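Local coordinates for protein LRIM1 (Anopheles gambiae, PDB 3O53), which forms with APL1C a heterodimeric complex regulating complement-like immunity in the mosquito, this chain being its leucine-rich repeat domain, at residues I49-L54 with L76-T81; S80-L85 with P99-L104; E94-P99 with R113-R118; K123-A128 with S144-L149. One frame throughout, in Å; residues are numbered along the deposited sequence.

All four contacts join neighbouring turns of the leucine-rich repeat solenoid. Contacts 2 and 4 hold the long run of parallel strands: strand 103-105, reached by contact 2, lies next to strand 123-126 of contact 4. Contact 3 belongs to the three-strand sheet across the coil, whose buried side meets that of contact 2 where Leu95 and Val97 pack on Leu104 and Leu85. Contact 1 differs most: a short helix leans on a turn, with apolar contacts across it, whereas the other three are tied by backbone hydrogen bonds. These three combine a buried, mostly apolar side with a more exposed one: a salt bridge in contact 2, serines and water in contact 3, tyrosines in contact 4.

Contact 1: residues I49-L54 with L76-T81; sequences ISAADL and LESLST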
loop_
_atom_site.group_PDB
_atom_site.type_symbol
_atom_site.label_atom_id
_atom_site.label_comp_id
_atom_site.label_asym_id
_atom_site.label_seq_id
_atom_site.Cartn_x
_atom_site.Cartn_y
_atom_site.Cartn_z
ATOM N N ILE A 49 3.406 -10.024 -23.529
ATOM C CA ILE A 49 2.819 -9.112 -24.489
ATOM C C ILE A 49 3.736 -7.910 -24.581
ATOM O O ILE A 49 4.292 -7.477 -23.579
ATOM C CB ILE A 49 1.399 -8.677 -24.071
ATOM C CG1 ILE A 49 0.755 -7.839 -25.173
ATOM C CG2 ILE A 49 1.441 -7.905 -22.763
ATOM C CD1 ILE A 49 -0.767 -7.804 -25.111
ATOM N N SER A 50 3.905 -7.378 -25.782
ATOM C CA SER A 50 4.809 -6.259 -25.975
ATOM C C SER A 50 4.027 -4.992 -26.261
ATOM O O SER A 50 2.940 -5.033 -26.835
ATOM C CB SER A 50 5.761 -6.540 -27.132
ATOM O OG SER A 50 5.115 -6.327 -28.371
ATOM N N ALA A 51 4.590 -3.864 -25.853
ATOM C CA ALA A 51 4.038 -2.570 -26.207
ATOM C C ALA A 51 3.866 -2.473 -27.725
ATOM O O ALA A 51 2.878 -1.932 -28.204
ATOM C CB ALA A 51 4.946 -1.458 -25.703
ATOM N N ALA A 52 4.826 -3.011 -28.475
ATOM C CA ALA A 52 4.783 -2.939 -29.940
ATOM C C ALA A 52 3.512 -3.574 -30.489
ATOM O O ALA A 52 2.913 -3.065 -31.432
ATOM C CB ALA A 52 6.020 -3.615 -30.544
ATOM N N ASP A 53 3.104 -4.688 -29.891
ATOM C CA ASP A 53 1.861 -5.359 -30.266
ATOM C C ASP A 53 0.669 -4.430 -30.090
ATOM O O ASP A 53 -0.298 -4.480 -30.852
ATOM C CB ASP A 53 1.633 -6.591 -29.389
ATOM C CG ASP A 53 2.797 -7.560 -29.417
ATOM O OD1 ASP A 53 3.617 -7.485 -30.356
ATOM O OD2 ASP A 53 2.886 -8.400 -28.497
ATOM N N LEU A 54 0.734 -3.590 -29.066
ATOM C CA LEU A 54 -0.403 -2.753 -28.706
ATOM C C LEU A 54 -0.270 -1.337 -29.256
ATOM O O LEU A 54 -1.200 -0.538 -29.156
ATOM C CB LEU A 54 -0.547 -2.718 -27.184
ATOM C CG LEU A 54 -0.750 -4.105 -26.575
ATOM C CD1 LEU A 54 -0.577 -4.070 -25.072
ATOM C CD2 LEU A 54 -2.119 -4.650 -26.953
ATOM N N LEU A 76 5.103 -1.483 -20.630
ATOM C CA LEU A 76 4.078 -0.823 -21.427
ATOM C C LEU A 76 4.216 0.682 -21.304
ATOM O O LEU A 76 3.237 1.416 -21.429
ATOM C CB LEU A 76 2.699 -1.245 -20.947
ATOM C CG LEU A 76 2.477 -2.753 -20.971
ATOM C CD1 LEU A 76 1.069 -3.061 -20.481
ATOM C CD2 LEU A 76 2.702 -3.303 -22.377
ATOM N N GLU A 77 5.439 1.132 -21.052
ATOM C CA GLU A 77 5.712 2.544 -20.831
ATOM C C GLU A 77 5.349 3.364 -22.066
ATOM O O GLU A 77 4.985 4.539 -21.957
ATOM C CB GLU A 77 7.192 2.736 -20.491
ATOM C CG GLU A 77 7.561 4.153 -20.092
ATOM C CD GLU A 77 9.007 4.273 -19.636
ATOM O OE1 GLU A 77 9.451 3.440 -18.814
ATOM O OE2 GLU A 77 9.698 5.207 -20.098
ATOM N N SER A 78 5.440 2.733 -23.234
ATOM C CA SER A 78 5.240 3.438 -24.498
ATOM C C SER A 78 3.777 3.504 -24.918
ATOM O O SER A 78 3.462 4.082 -25.955
ATOM C CB SER A 78 6.060 2.789 -25.615
ATOM O OG SER A 78 5.560 1.502 -25.921
ATOM N N LEU A 79 2.885 2.906 -24.132
ATOM C CA LEU A 79 1.452 3.067 -24.371
ATOM C C LEU A 79 1.004 4.361 -23.701
ATOM O O LEU A 79 0.600 4.380 -22.536
ATOM C CB LEU A 79 0.663 1.860 -23.864
ATOM C CG LEU A 79 1.073 0.520 -24.489
ATOM C CD1 LEU A 79 0.130 -0.587 -24.041
ATOM C CD2 LEU A 79 1.111 0.610 -26.018
ATOM N N SER A 80 1.093 5.441 -24.464
ATOM C CA SER A 80 0.935 6.795 -23.956
ATOM C C SER A 80 -0.490 7.143 -23.522
ATOM O O SER A 80 -0.686 8.065 -22.731
ATOM C CB SER A 80 1.393 7.782 -25.033
ATOM O OG SER A 80 1.188 9.124 -24.630
ATOM N N THR A 81 -1.479 6.419 -24.039
ATOM C CA THR A 81 -2.879 6.767 -23.792
ATOM C C THR A 81 -3.492 5.950 -22.661
ATOM O O THR A 81 -4.514 6.330 -22.101
ATOM C CB THR A 81 -3.731 6.594 -25.068
ATOM O OG1 THR A 81 -3.332 7.567 -26.040
ATOM C CG2 THR A 81 -5.217 6.773 -24.768
#
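The shortest polar bond, Leu54 N to Ala51 O at 2.8 Å, lies inside the short helix 51-54; Leu79 CD2, from the turn packed against that helix, merely rests on the same oxygen at 3.8 Å. The start of the helix is closed by a capping box of Ser50 and Asp53. Its better-defined half runs from Ser50 N to Asp53 OD2 over 3.1 Å, the N-H coming from above the carboxylate plane; the reciprocal bond from Asp53 N to the Ser50 hydroxyl rests on a less certain oxygen position. On the other side, residues Leu76 to Leu79 make a type I turn, closed by Leu79 N to Leu76 O at 3.1 Å.

Between the two lies a small apolar seam. Leu79 and Leu54 supply its centre: Leu79 CD1 touches Leu54 CD1 at 3.7 Å, and both methyls of Leu79 also reach Leu54 CB. Leu76 presents CD2 to Leu54 CD1 at 4.3 Å and to the backbone at the first turn of the helix. Leu63 of strand 62-64 touches both Leu54 and Leu76 and carries the seam on into the hydrophobic interior of the solenoid. At the outer end, Ser78 OG comes close to Ala51 CB, 3.0 Å away. With chi1 at 68°, this hydroxyl sits between its own backbone N and carbonyl carbon, on the side facing the helix. Since the hydrogen bonds of helix and turn each stay within their own segment, the two pieces are fitted to one another chiefly by leucine and alanine surfaces, that is, by shape and hydrophobic burial.

Contact 2: residues S80-L85 with P99-L104; sequences STLRTL and PSIETL
Ser80 opens the contact by offering its carbonyl to Ser100: Ser100 OG donates to Ser80 O at 2.6 Å, in the carbonyl plane. Next, Thr81 turns its hydroxyl to Thr58 O on the preceding repeat. Leu82 works at two levels. A water bridges its O to Ser100 N, 2.9 Å from the latter, while Leu82 CD2 packs against Ile101 CD1 at 4.0 Å, the two side chains running alongside each other.

Arg83 bonds through both backbone and side chain. Its O takes Glu102 N on a lone pair at 2.8 Å and also accepts from Thr103 N, which arrives nearly along the C=O axis at 3.1 Å. Its bent side chain reaches the Glu102 carboxylate, forming a salt bridge of 3.3 Å between Arg83 NH2 and Glu102 OE1. The two planes stand 85° apart, so this is no flat two-pronged pairing, and NH1 turns back to Glu61.

Thr84 then lies beside Thr103 on the more exposed side of the sheet, close to the glycan. Leu85 N binds Thr103 O at 3.0 Å, and Leu85 CD2 meets Leu104 CD1 at 3.7 Å on the buried side. Equivalent residues thus lie side by side, Leu82 by Ile101, Thr84 by Thr103 and Leu85 by Leu104, the repeat-to-repeat matching of a leucine-rich repeat solenoid, in which each turn sets its strand parallel to the one before.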
loop_
_atom_site.group_PDB
_atom_site.type_symbol
_atom_site.label_atom_id
_atom_site.label_comp_id
_atom_site.label_asym_id
_atom_site.label_seq_id
_atom_site.Cartn_x
_atom_site.Cartn_y
_atom_site.Cartn_z
ATOM N N SER A 80 1.093 5.441 -24.464
ATOM C CA SER A 80 0.935 6.795 -23.956
ATOM C C SER A 80 -0.490 7.143 -23.522
ATOM O O SER A 80 -0.686 8.065 -22.731
ATOM C CB SER A 80 1.393 7.782 -25.033
ATOM O OG SER A 80 1.188 9.124 -24.630
ATOM N N THR A 81 -1.479 6.419 -24.039
ATOM C CA THR A 81 -2.879 6.767 -23.792
ATOM C C THR A 81 -3.492 5.950 -22.661
ATOM O O THR A 81 -4.514 6.330 -22.101
ATOM C CB THR A 81 -3.731 6.594 -25.068
ATOM O OG1 THR A 81 -3.332 7.567 -26.040
ATOM C CG2 THR A 81 -5.217 6.773 -24.768
ATOM N N LEU A 82 -2.857 4.835 -22.318
ATOM C CA LEU A 82 -3.365 3.942 -21.284
ATOM C C LEU A 82 -3.621 4.667 -19.956
ATOM O O LEU A 82 -2.747 5.360 -19.441
ATOM C CB LEU A 82 -2.371 2.799 -21.068
ATOM C CG LEU A 82 -2.959 1.522 -20.476
ATOM C CD1 LEU A 82 -3.952 0.886 -21.443
ATOM C CD2 LEU A 82 -1.834 0.551 -20.122
ATOM N N ARG A 83 -4.830 4.504 -19.420
ATOM C CA ARG A 83 -5.230 5.121 -18.155
ATOM C C ARG A 83 -5.422 4.076 -17.064
ATOM O O ARG A 83 -5.164 4.328 -15.894
ATOM C CB ARG A 83 -6.544 5.908 -18.323
ATOM C CG ARG A 83 -6.476 7.014 -19.365
ATOM C CD ARG A 83 -7.858 7.599 -19.671
ATOM N NE ARG A 83 -8.361 8.422 -18.574
ATOM C CZ ARG A 83 -9.568 8.981 -18.540
ATOM N NH1 ARG A 83 -10.414 8.813 -19.549
ATOM N NH2 ARG A 83 -9.931 9.712 -17.492
ATOM N N THR A 84 -5.893 2.900 -17.444
ATOM C CA THR A 84 -6.183 1.863 -16.470
ATOM C C THR A 84 -5.533 0.577 -16.936
ATOM O O THR A 84 -5.709 0.169 -18.071
ATOM C CB THR A 84 -7.705 1.663 -16.316
ATOM O OG1 THR A 84 -8.298 2.896 -15.908
ATOM C CG2 THR A 84 -8.022 0.601 -15.273
ATOM N N LEU A 85 -4.757 -0.041 -16.053
ATOM C CA LEU A 85 -4.081 -1.286 -16.367
ATOM C C LEU A 85 -4.345 -2.262 -15.247
ATOM O O LEU A 85 -4.093 -1.955 -14.091
ATOM C CB LEU A 85 -2.573 -1.049 -16.489
ATOM C CG LEU A 85 -1.720 -2.292 -16.727
ATOM C CD1 LEU A 85 -2.069 -2.937 -18.068
ATOM C CD2 LEU A 85 -0.245 -1.925 -16.679
ATOM N N PRO A 99 2.596 7.644 -19.028
ATOM C CA PRO A 99 2.278 8.951 -18.441
ATOM C C PRO A 99 0.788 9.200 -18.195
ATOM O O PRO A 99 0.457 10.165 -17.508
ATOM C CB PRO A 99 2.789 9.948 -19.494
ATOM C CG PRO A 99 3.400 9.121 -20.603
ATOM C CD PRO A 99 2.843 7.752 -20.473
ATOM N N SER A 100 -0.089 8.363 -18.742
ATOM C CA SER A 100 -1.535 8.554 -18.577
ATOM C C SER A 100 -2.150 7.614 -17.548
ATOM O O SER A 100 -3.366 7.621 -17.335
ATOM C CB SER A 100 -2.258 8.361 -19.913
ATOM O OG SER A 100 -1.891 9.367 -20.831
ATOM N N ILE A 101 -1.317 6.802 -16.912
ATOM C CA ILE A 101 -1.804 5.859 -15.913
ATOM C C ILE A 101 -2.443 6.580 -14.732
ATOM O O ILE A 101 -1.840 7.454 -14.100
ATOM C CB ILE A 101 -0.671 4.934 -15.428
ATOM C CG1 ILE A 101 -0.196 4.062 -16.586
ATOM C CG2 ILE A 101 -1.145 4.032 -14.314
ATOM C CD1 ILE A 101 -1.280 3.131 -17.133
ATOM N N GLU A 102 -3.677 6.194 -14.445
ATOM C CA GLU A 102 -4.431 6.743 -13.330
ATOM C C GLU A 102 -4.723 5.630 -12.333
ATOM O O GLU A 102 -4.766 5.869 -11.136
ATOM C CB GLU A 102 -5.751 7.358 -13.823
ATOM C CG GLU A 102 -5.579 8.471 -14.852
ATOM C CD GLU A 102 -6.905 9.024 -15.376
ATOM O OE1 GLU A 102 -7.953 8.353 -15.232
ATOM O OE2 GLU A 102 -6.893 10.136 -15.945
ATOM N N THR A 103 -4.923 4.412 -12.833
ATOM C CA THR A 103 -5.275 3.285 -11.975
ATOM C C THR A 103 -4.479 2.055 -12.360
ATOM O O THR A 103 -4.521 1.616 -13.507
ATOM C CB THR A 103 -6.780 2.951 -12.073
ATOM O OG1 THR A 103 -7.544 4.073 -11.619
ATOM C CG2 THR A 103 -7.120 1.742 -11.209
ATOM N N LEU A 104 -3.747 1.503 -11.397
ATOM C CA LEU A 104 -2.844 0.391 -11.669
ATOM C C LEU A 104 -3.170 -0.749 -10.711
ATOM O O LEU A 104 -2.905 -0.666 -9.514
ATOM C CB LEU A 104 -1.393 0.839 -11.479
ATOM C CG LEU A 104 -0.303 -0.188 -11.785
ATOM C CD1 LEU A 104 -0.433 -0.641 -13.217
ATOM C CD2 LEU A 104 1.091 0.391 -11.527
HETATM O O HOH W 1 0.089 5.674 -19.936
#

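Contact 3: residues E94-P99 with R113-R118; sequences ELLVGP and RVSCSR
Leu95 and Arg113 start the pairing of two parallel strands, 94-97 and 113-116, whose axes diverge by only 7°. Leu95 N donates to Arg113 O at 2.9 Å, and Ser115 N returns a bond of 2.9 Å to Leu95 O. Farther along, Val97 N reaches Ser115 O at 2.9 Å, and Ser117 N closes the series on Val97 O at 3.1 Å. Two of these acceptors gain extra donors. A water donates a hydrogen bond to Leu95 O at 2.7 Å and is also bonded to Ser115 OG; Val97 O receives a weak bond from Ser117 OG at 3.3 Å.

The amides between them turn to the flanking chains. Leu96 pairs with Leu74 and Leu76 of strand 73-76, Val114 with Asp137 through the backbone, and the N-H of Cys116 meets the Asp139 carboxylate.

Leu95, Val97, Val114 and Cys116 all face the buried side. Val97 CG2 lies 3.9 Å from Cys116 SG, which is itself tied to Cys142 by a disulfide. On the other side, Glu94 and Arg113 run alongside through their carbon chains, with 4.1 Å between Glu94 CG and Arg113 CG, but their charged ends do not meet; the arginine bends away to a long, weak ion pair with Asp137. Just past the strands, the Pro99 ring rests on Ser117 CB, and a second water between Gly98 O and Ser117 O bridges the chains.

In this leucine-rich repeat solenoid the short parallel sheet lies across the hydrophobic core from the main run of strands, on the convex side.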
loop_
_atom_site.group_PDB
_atom_site.type_symbol
_atom_site.label_atom_id
_atom_site.label_comp_id
_atom_site.label_asym_id
_atom_site.label_seq_id
_atom_site.Cartn_x
_atom_site.Cartn_y
_atom_site.Cartn_z
ATOM N N GLU A 94 8.960 -7.180 -12.959
ATOM C CA GLU A 94 9.241 -5.759 -13.130
ATOM C C GLU A 94 8.219 -5.131 -14.060
ATOM O O GLU A 94 7.937 -5.646 -15.132
ATOM C CB GLU A 94 10.664 -5.542 -13.666
ATOM C CG GLU A 94 11.734 -6.226 -12.831
ATOM C CD GLU A 94 13.137 -5.849 -13.274
ATOM O OE1 GLU A 94 13.343 -4.680 -13.663
ATOM O OE2 GLU A 94 14.030 -6.722 -13.235
ATOM N N LEU A 95 7.683 -3.997 -13.649
ATOM C CA LEU A 95 6.553 -3.395 -14.334
ATOM C C LEU A 95 6.882 -1.951 -14.674
ATOM O O LEU A 95 7.372 -1.212 -13.827
ATOM C CB LEU A 95 5.321 -3.468 -13.412
ATOM C CG LEU A 95 4.050 -2.698 -13.765
ATOM C CD1 LEU A 95 3.527 -3.168 -15.109
ATOM C CD2 LEU A 95 2.998 -2.885 -12.647
ATOM N N LEU A 96 6.616 -1.551 -15.915
ATOM C CA LEU A 96 6.790 -0.163 -16.327
ATOM C C LEU A 96 5.545 0.326 -17.056
ATOM O O LEU A 96 5.060 -0.328 -17.971
ATOM C CB LEU A 96 7.993 -0.024 -17.267
ATOM C CG LEU A 96 9.326 -0.566 -16.752
ATOM C CD1 LEU A 96 9.391 -2.059 -16.950
ATOM C CD2 LEU A 96 10.500 0.118 -17.455
ATOM N N VAL A 97 5.042 1.490 -16.672
ATOM C CA VAL A 97 3.846 2.016 -17.304
ATOM C C VAL A 97 4.012 3.491 -17.664
ATOM O O VAL A 97 4.976 4.137 -17.247
ATOM C CB VAL A 97 2.605 1.767 -16.417
ATOM C CG1 VAL A 97 2.508 0.282 -16.098
ATOM C CG2 VAL A 97 2.678 2.579 -15.137
ATOM N N GLY A 98 3.070 4.006 -18.449
ATOM C CA GLY A 98 3.209 5.294 -19.105
ATOM C C GLY A 98 2.642 6.482 -18.355
ATOM O O GLY A 98 2.231 6.361 -17.198
ATOM N N PRO A 99 2.596 7.644 -19.028
ATOM C CA PRO A 99 2.278 8.951 -18.441
ATOM C C PRO A 99 0.788 9.200 -18.195
ATOM O O PRO A 99 0.457 10.165 -17.508
ATOM C CB PRO A 99 2.789 9.948 -19.494
ATOM C CG PRO A 99 3.400 9.121 -20.603
ATOM C CD PRO A 99 2.843 7.752 -20.473
ATOM N N ARG A 113 9.850 -4.321 -8.774
ATOM C CA ARG A 113 10.148 -2.999 -9.337
ATOM C C ARG A 113 8.934 -2.452 -10.098
ATOM O O ARG A 113 8.342 -3.148 -10.921
ATOM C CB ARG A 113 11.357 -3.036 -10.309
ATOM C CG ARG A 113 12.628 -3.701 -9.780
ATOM C CD ARG A 113 13.485 -2.786 -8.894
ATOM N NE ARG A 113 13.745 -3.435 -7.610
ATOM C CZ ARG A 113 14.897 -3.963 -7.215
ATOM N NH1 ARG A 113 15.986 -3.922 -7.970
ATOM N NH2 ARG A 113 14.957 -4.523 -6.020
ATOM N N VAL A 114 8.571 -1.203 -9.822
ATOM C CA VAL A 114 7.545 -0.517 -10.600
ATOM C C VAL A 114 8.084 0.841 -11.025
ATOM O O VAL A 114 8.751 1.523 -10.249
ATOM C CB VAL A 114 6.246 -0.312 -9.790
ATOM C CG1 VAL A 114 5.125 0.202 -10.693
ATOM C CG2 VAL A 114 5.817 -1.614 -9.115
ATOM N N SER A 115 7.790 1.230 -12.260
ATOM C CA SER A 115 8.233 2.515 -12.787
ATOM C C SER A 115 7.061 3.159 -13.503
ATOM O O SER A 115 6.356 2.486 -14.246
ATOM C CB SER A 115 9.392 2.317 -13.774
ATOM O OG SER A 115 10.398 1.468 -13.232
ATOM N N CYS A 116 6.848 4.454 -13.281
ATOM C CA CYS A 116 5.751 5.174 -13.921
ATOM C C CYS A 116 6.287 6.462 -14.554
ATOM O O CYS A 116 6.876 7.285 -13.863
ATOM C CB CYS A 116 4.665 5.510 -12.887
ATOM S SG CYS A 116 4.168 4.128 -11.823
ATOM N N SER A 117 6.098 6.625 -15.861
ATOM C CA SER A 117 6.526 7.839 -16.562
ATOM C C SER A 117 5.910 9.081 -15.936
ATOM O O SER A 117 4.773 9.047 -15.469
ATOM C CB SER A 117 6.112 7.783 -18.032
ATOM O OG SER A 117 6.624 6.628 -18.661
ATOM N N ARG A 118 6.649 10.183 -15.939
ATOM C CA ARG A 118 6.163 11.401 -15.303
ATOM C C ARG A 118 4.794 11.780 -15.863
ATOM O O ARG A 118 4.592 11.812 -17.079
ATOM C CB ARG A 118 7.164 12.548 -15.479
ATOM C CG ARG A 118 7.209 13.147 -16.873
ATOM C CD ARG A 118 8.365 14.130 -17.010
ATOM N NE ARG A 118 9.663 13.461 -16.950
ATOM C CZ ARG A 118 10.342 13.034 -18.012
ATOM N NH1 ARG A 118 9.855 13.205 -19.235
ATOM N NH2 ARG A 118 11.513 12.434 -17.852
HETATM O O HOH W 2 10.030 -1.072 -13.141
HETATM O O HOH W 3 2.933 7.532 -14.688
#

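Contact 4: residues K123-A128 with S144-L149; sequences KNIYLA and SRVQYL
With chi1 of -63° placing Tyr126 CG beside its backbone N, and chi1 of 180° placing Tyr148 CG anti to its own, the two rings of adjacent leucine-rich repeat strands lean together. Their centroids are 4.7 Å apart and the planes 31° from parallel, an oblique meeting in which Tyr148 CD2 lies over one face of Tyr126, toward its rim; the closest carbons are modelled too near, so the exact ring spacing is doubtful. The Tyr126 ring also stacks with His105 of the previous strand, making an aromatic row across neighbouring strands.

The backbones pair in parallel with a beta bulge. Lys123 N binds Arg145 O at 3.0 Å and Gln147 N comes almost straight at Lys123 O over 2.8 Å; then the register slips by one, so that Ile125 N meets Tyr148 O, again at 2.8 Å. Beside the bulge, the Asn124 and Gln147 amides lie side by side and nearly coplanar, and Gln147 NE2 is held by Glu172. Asn124 OD1 approaches Tyr148 CB at 3.2 Å.

On the buried side, Ile125 crosses Val146, CD1 to CG2 at 4.0 Å, and runs along Leu149, with Ile125 CG2 3.7 Å from Leu149 CD1. The buried lysine bends twice near its end, bringing its ammonium among carbonyls at the edge of this core: Lys123 NZ makes a weak bond to Gly141 O and another to Ser144 O, 3.0 Å away.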
loop_
_atom_site.group_PDB
_atom_site.type_symbol
_atom_site.label_atom_id
_atom_site.label_comp_id
_atom_site.label_asym_id
_atom_site.label_seq_id
_atom_site.Cartn_x
_atom_site.Cartn_y
_atom_site.Cartn_z
ATOM N N LYS A 123 -2.704 9.139 -9.124
ATOM C CA LYS A 123 -2.546 7.706 -9.354
ATOM C C LYS A 123 -3.135 6.889 -8.206
ATOM O O LYS A 123 -2.978 7.233 -7.042
ATOM C CB LYS A 123 -1.061 7.353 -9.477
ATOM C CG LYS A 123 -0.414 7.795 -10.759
ATOM C CD LYS A 123 1.008 7.248 -10.870
ATOM C CE LYS A 123 2.016 8.164 -10.204
ATOM N NZ LYS A 123 2.404 9.318 -11.071
ATOM N N ASN A 124 -3.802 5.794 -8.542
ATOM C CA ASN A 124 -4.265 4.838 -7.547
ATOM C C ASN A 124 -3.524 3.536 -7.840
ATOM O O ASN A 124 -3.631 2.994 -8.931
ATOM C CB ASN A 124 -5.777 4.655 -7.637
ATOM C CG ASN A 124 -6.536 5.930 -7.290
ATOM O OD1 ASN A 124 -6.390 6.473 -6.198
ATOM N ND2 ASN A 124 -7.330 6.420 -8.223
ATOM N N ILE A 125 -2.756 3.059 -6.870
ATOM C CA ILE A 125 -1.802 1.972 -7.101
ATOM C C ILE A 125 -2.078 0.803 -6.163
ATOM O O ILE A 125 -2.017 0.950 -4.947
ATOM C CB ILE A 125 -0.362 2.455 -6.876
ATOM C CG1 ILE A 125 0.017 3.490 -7.944
ATOM C CG2 ILE A 125 0.621 1.258 -6.884
ATOM C CD1 ILE A 125 1.314 4.235 -7.653
ATOM N N TYR A 126 -2.381 -0.353 -6.746
ATOM C CA TYR A 126 -2.745 -1.538 -5.989
ATOM C C TYR A 126 -1.679 -2.604 -6.177
ATOM O O TYR A 126 -1.638 -3.246 -7.211
ATOM C CB TYR A 126 -4.094 -2.079 -6.477
ATOM C CG TYR A 126 -5.242 -1.121 -6.268
ATOM C CD1 TYR A 126 -6.035 -1.204 -5.137
ATOM C CD2 TYR A 126 -5.531 -0.130 -7.200
ATOM C CE1 TYR A 126 -7.096 -0.332 -4.934
ATOM C CE2 TYR A 126 -6.598 0.753 -7.003
ATOM C CZ TYR A 126 -7.367 0.643 -5.868
ATOM O OH TYR A 126 -8.419 1.510 -5.653
ATOM N N LEU A 127 -0.832 -2.797 -5.169
ATOM C CA LEU A 127 0.285 -3.724 -5.276
ATOM C C LEU A 127 0.317 -4.759 -4.147
ATOM O O LEU A 127 1.388 -5.235 -3.764
ATOM C CB LEU A 127 1.607 -2.941 -5.267
ATOM C CG LEU A 127 1.923 -2.157 -6.547
ATOM C CD1 LEU A 127 3.073 -1.162 -6.300
ATOM C CD2 LEU A 127 2.259 -3.119 -7.683
ATOM N N ALA A 128 -0.838 -5.110 -3.603
ATOM C CA ALA A 128 -0.868 -6.086 -2.520
ATOM C C ALA A 128 -0.211 -7.382 -2.989
ATOM O O ALA A 128 -0.330 -7.756 -4.146
ATOM C CB ALA A 128 -2.286 -6.361 -2.075
ATOM N N SER A 144 4.774 9.923 -7.080
ATOM C CA SER A 144 4.275 11.293 -7.246
ATOM C C SER A 144 2.770 11.335 -7.469
ATOM O O SER A 144 2.242 10.640 -8.340
ATOM C CB SER A 144 4.950 11.987 -8.437
ATOM O OG SER A 144 6.363 11.921 -8.351
ATOM N N ARG A 145 2.093 12.187 -6.697
ATOM C CA ARG A 145 0.669 12.449 -6.879
ATOM C C ARG A 145 -0.154 11.177 -6.723
ATOM O O ARG A 145 -1.219 11.017 -7.324
ATOM C CB ARG A 145 0.415 13.121 -8.237
ATOM C CG ARG A 145 1.147 14.457 -8.381
ATOM C CD ARG A 145 0.676 15.259 -9.586
ATOM N NE ARG A 145 -0.778 15.395 -9.611
ATOM C CZ ARG A 145 -1.473 16.205 -8.817
ATOM N NH1 ARG A 145 -0.855 16.962 -7.921
ATOM N NH2 ARG A 145 -2.794 16.254 -8.916
ATOM N N VAL A 146 0.347 10.279 -5.888
ATOM C CA VAL A 146 -0.395 9.094 -5.512
ATOM C C VAL A 146 -1.547 9.461 -4.568
ATOM O O VAL A 146 -1.391 10.237 -3.631
ATOM C CB VAL A 146 0.521 8.072 -4.820
ATOM C CG1 VAL A 146 -0.260 6.820 -4.480
ATOM C CG2 VAL A 146 1.706 7.740 -5.720
ATOM N N GLN A 147 -2.707 8.886 -4.828
ATOM C CA GLN A 147 -3.877 9.140 -4.012
ATOM C C GLN A 147 -4.137 7.931 -3.116
ATOM O O GLN A 147 -4.398 8.067 -1.933
ATOM C CB GLN A 147 -5.082 9.406 -4.919
ATOM C CG GLN A 147 -6.374 9.692 -4.168
ATOM C CD GLN A 147 -7.442 10.310 -5.057
ATOM O OE1 GLN A 147 -7.701 9.834 -6.155
ATOM N NE2 GLN A 147 -8.065 11.374 -4.579
ATOM N N TYR A 148 -4.055 6.744 -3.700
ATOM C CA TYR A 148 -4.299 5.511 -2.975
ATOM C C TYR A 148 -3.104 4.584 -3.207
ATOM O O TYR A 148 -2.726 4.337 -4.343
ATOM C CB TYR A 148 -5.587 4.872 -3.492
ATOM C CG TYR A 148 -5.957 3.579 -2.818
ATOM C CD1 TYR A 148 -6.922 3.542 -1.817
ATOM C CD2 TYR A 148 -5.352 2.390 -3.190
ATOM C CE1 TYR A 148 -7.265 2.352 -1.201
ATOM C CE2 TYR A 148 -5.686 1.198 -2.584
ATOM C CZ TYR A 148 -6.639 1.183 -1.594
ATOM O OH TYR A 148 -6.956 -0.012 -0.999
ATOM N N LEU A 149 -2.505 4.082 -2.134
ATOM C CA LEU A 149 -1.343 3.208 -2.262
ATOM C C LEU A 149 -1.500 2.002 -1.364
ATOM O O LEU A 149 -1.457 2.116 -0.138
ATOM C CB LEU A 149 -0.051 3.946 -1.905
ATOM C CG LEU A 149 1.244 3.123 -2.036
ATOM C CD1 LEU A 149 1.370 2.465 -3.415
ATOM C CD2 LEU A 149 2.455 3.991 -1.775
#